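Local coordinates for putative uncharacterized protein (Sulfolobus turreted icosahedral virus, PDB 4IL7) that is a structural protein of the viral capsid, probably part of its penton, represented here by its C-terminal domain with a partial jelly-roll fold, at residues L116-T121 with A138-T143. The protein carries 1 engineered substitution. Numbering follows the deposited sequence. Where two conformers were deposited one is given.
Sequences LTIGST and AGTQIT
T117 and Q141 face each other as an antiparallel hydrogen-bonded pair, and two backbone bonds join them. T117 N donates to Q141 O (2.9 Å). Q141 N returns the bond to T117 O (2.8 Å). Each oxygen also receives a CA-H...O contact, T117 O from T140 and Q141 O from L116.

On the sheet face shared by T117 and Q141, the T117 hydroxyl OG1 sits 3.4 Å from Q141 CB. T117 CG2 meets the methyl CG2 of T143 at 3.6 Å, the two side chains crossing at about a right angle. The Q141 chain bends at chi2 (-73°), carrying its amide away from T117 to where OE1 bonds the hydroxyl of T92.

L116 works on the other face, beside the non-hydrogen-bonded partner I142. Their side chains run side by side in the same direction, with L116 CD2 3.8 Å from I142 CG1. With OG1 held beside the T140 backbone N (chi1 -63°), CG2 is turned to L116 CB, 3.9 Å away. The same T140 methyl packs on T117 O at 3.6 Å. The T140 and I118 side chains cross obliquely: T140 OG1 lies 3.6 Å from I118 CD1 and also near I118 CB, but spends its hydrogen bond on I137 O.

Just past the end of strand 110-118 and ahead of the start of strand 141-147, one water accepts from G119 N and donates to G139 O. G119 belongs to the type II' turn I118-T121, which closes the hairpin of strands 110-118 and 121-128. Strands 110-118 and 141-147 are the central pair of a four-stranded antiparallel sheet, flanked by 121-128 and 86-92; L116 reaches across to I134 and V136 of strand 130-136 in the second sheet, as in a jelly-roll-like sandwich.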
ATOM      1  N   LEU A 116       5.789   2.945  -5.144  1.00 13.36           N
ATOM      2  CA  LEU A 116       6.237   1.624  -5.509  1.00 13.37           C
ATOM      3  C   LEU A 116       7.390   1.673  -6.458  1.00 13.33           C
ATOM      4  O   LEU A 116       7.421   2.575  -7.337  1.00 15.54           O
ATOM      5  CB  LEU A 116       5.138   0.818  -6.188  1.00 14.83           C
ATOM      6  CG  LEU A 116       3.792   0.687  -5.468  1.00 15.07           C
ATOM      7  CD1 LEU A 116       2.810  -0.177  -6.223  1.00 17.51           C
ATOM      8  CD2 LEU A 116       3.942   0.137  -4.070  1.00 14.99           C
ATOM      9  N   THR A 117       8.308   0.740  -6.423  1.00 14.52           N
ATOM     10  CA  THR A 117       9.391   0.653  -7.373  1.00 15.05           C
ATOM     11  C   THR A 117       9.482  -0.736  -7.925  1.00 16.64           C
ATOM     12  O   THR A 117       9.382  -1.703  -7.174  1.00 18.39           O
ATOM     13  CB  THR A 117      10.693   1.136  -6.751  1.00 16.89           C
ATOM     14  OG1 THR A 117      11.212   0.171  -5.804  1.00 23.40           O
ATOM     15  CG2 THR A 117      10.606   2.430  -6.132  1.00 16.85           C
ATOM     16  N   ILE A 118       9.695  -0.882  -9.224  1.00 20.22           N
ATOM     17  CA  ILE A 118       9.883  -2.179  -9.842  1.00 20.67           C
ATOM     18  C   ILE A 118      10.997  -1.962 -10.842  1.00 19.19           C
ATOM     19  O   ILE A 118      10.897  -1.125 -11.764  1.00 18.88           O
ATOM     20  CB  ILE A 118       8.586  -2.734 -10.480  1.00 23.57           C
ATOM     21  CG1 ILE A 118       8.834  -4.047 -11.210  1.00 27.16           C
ATOM     22  CG2 ILE A 118       7.882  -1.775 -11.433  1.00 22.53           C
ATOM     23  CD1 ILE A 118       9.285  -5.202 -10.321  1.00 27.93           C
ATOM     24  N   GLY A 119      12.107  -2.648 -10.703  1.00 23.02           N
ATOM     25  CA  GLY A 119      13.221  -2.473 -11.610  1.00 21.51           C
ATOM     26  C   GLY A 119      13.666  -1.017 -11.607  1.00 20.25           C
ATOM     27  O   GLY A 119      13.945  -0.438 -10.593  1.00 24.47           O
ATOM     28  N   SER A 120      13.651  -0.404 -12.783  1.00 18.97           N
ATOM     29  CA  SER A 120      14.057   0.961 -12.993  1.00 17.17           C
ATOM     30  C   SER A 120      12.887   1.960 -13.020  1.00 16.46           C
ATOM     31  O   SER A 120      13.095   3.119 -13.303  1.00 19.35           O
ATOM     32  CB  SER A 120      14.906   1.026 -14.259  1.00 18.50           C
ATOM     33  OG  SER A 120      14.225   0.446 -15.364  1.00 18.17           O
ATOM     34  N   THR A 121      11.695   1.520 -12.645  1.00 15.09           N
ATOM     35  CA  THR A 121      10.502   2.341 -12.609  1.00 15.00           C
ATOM     36  C   THR A 121      10.034   2.660 -11.222  1.00 13.49           C
ATOM     37  O   THR A 121       9.959   1.765 -10.365  1.00 16.68           O
ATOM     38  CB  THR A 121       9.406   1.584 -13.311  1.00 16.50           C
ATOM     39  OG1 THR A 121       9.814   1.369 -14.692  1.00 19.85           O
ATOM     40  CG2 THR A 121       8.088   2.349 -13.372  1.00 19.35           C
ATOM     41  N   ALA A 138       5.776  -9.425  -9.345  1.00 28.51           N
ATOM     42  CA  ALA A 138       6.665  -9.964  -8.328  1.00 28.54           C
ATOM     43  C   ALA A 138       7.941  -9.172  -8.147  1.00 26.62           C
ATOM     44  O   ALA A 138       8.599  -8.796  -9.135  1.00 29.20           O
ATOM     45  CB  ALA A 138       6.988 -11.398  -8.663  1.00 31.83           C
ATOM     46  N   GLY A 139       8.289  -8.877  -6.912  1.00 26.99           N
ATOM     47  CA  GLY A 139       9.502  -8.163  -6.563  1.00 26.46           C
ATOM     48  C   GLY A 139       9.340  -6.650  -6.508  1.00 22.49           C
ATOM     49  O   GLY A 139      10.268  -5.944  -6.121  1.00 26.82           O
ATOM     50  N   THR A 140       8.133  -6.141  -6.836  1.00 21.64           N
ATOM     51  CA  THR A 140       7.846  -4.714  -6.652  1.00 19.85           C
ATOM     52  C   THR A 140       8.085  -4.344  -5.193  1.00 18.27           C
ATOM     53  O   THR A 140       7.742  -5.130  -4.287  1.00 21.02           O
ATOM     54  CB  THR A 140       6.391  -4.411  -7.076  1.00 19.88           C
ATOM     55  OG1 THR A 140       6.258  -4.706  -8.468  1.00 22.23           O
ATOM     56  CG2 THR A 140       6.027  -2.949  -6.860  1.00 19.05           C
ATOM     57  N   GLN A 141       8.689  -3.211  -4.909  1.00 17.68           N
ATOM     58  CA  GLN A 141       8.918  -2.733  -3.573  1.00 18.43           C
ATOM     59  C   GLN A 141       7.957  -1.643  -3.215  1.00 16.39           C
ATOM     60  O   GLN A 141       7.662  -0.753  -4.000  1.00 17.68           O
ATOM     61  CB  GLN A 141      10.306  -2.168  -3.517  1.00 20.87           C
ATOM     62  CG  GLN A 141      11.391  -3.219  -3.789  1.00 29.30           C
ATOM     63  CD  GLN A 141      11.584  -4.154  -2.684  1.00 33.63           C
ATOM     64  OE1 GLN A 141      11.367  -5.341  -2.851  1.00 39.19           O
ATOM     65  NE2 GLN A 141      12.022  -3.639  -1.546  1.00 39.15           N
ATOM     66  N   ILE A 142       7.463  -1.673  -1.992  1.00 16.76           N
ATOM     67  CA  ILE A 142       6.733  -0.548  -1.382  1.00 14.41           C
ATOM     68  C   ILE A 142       7.760   0.284  -0.676  1.00 14.83           C
ATOM     69  O   ILE A 142       8.332  -0.126   0.372  1.00 17.68           O
ATOM     70  CB  ILE A 142       5.690  -1.042  -0.364  1.00 15.12           C
ATOM     71  CG1 ILE A 142       4.717  -1.982  -1.029  1.00 15.99           C
ATOM     72  CG2 ILE A 142       4.981   0.161   0.263  1.00 16.97           C
ATOM     73  CD1 ILE A 142       3.714  -2.613  -0.061  1.00 18.38           C
ATOM     74  N   THR A 143       8.152   1.425  -1.230  0.50 15.35           N
ATOM     75  CA  THR A 143       9.213   2.220  -0.621  0.50 17.57           C
ATOM     76  C   THR A 143       8.753   3.307   0.338  0.50 16.02           C
ATOM     77  O   THR A 143       9.494   3.726   1.190  0.50 19.06           O
ATOM     78  CB  THR A 143      10.106   2.832  -1.719  0.50 16.92           C
ATOM     79  OG1 THR A 143       9.238   3.674  -2.504  0.50 15.33           O
ATOM     80  CG2 THR A 143      10.582   1.703  -2.628  0.50 23.98           C
TER
HETATM   81  O   HOH W   1      12.046  -4.319  -8.172  1.00 36.59           O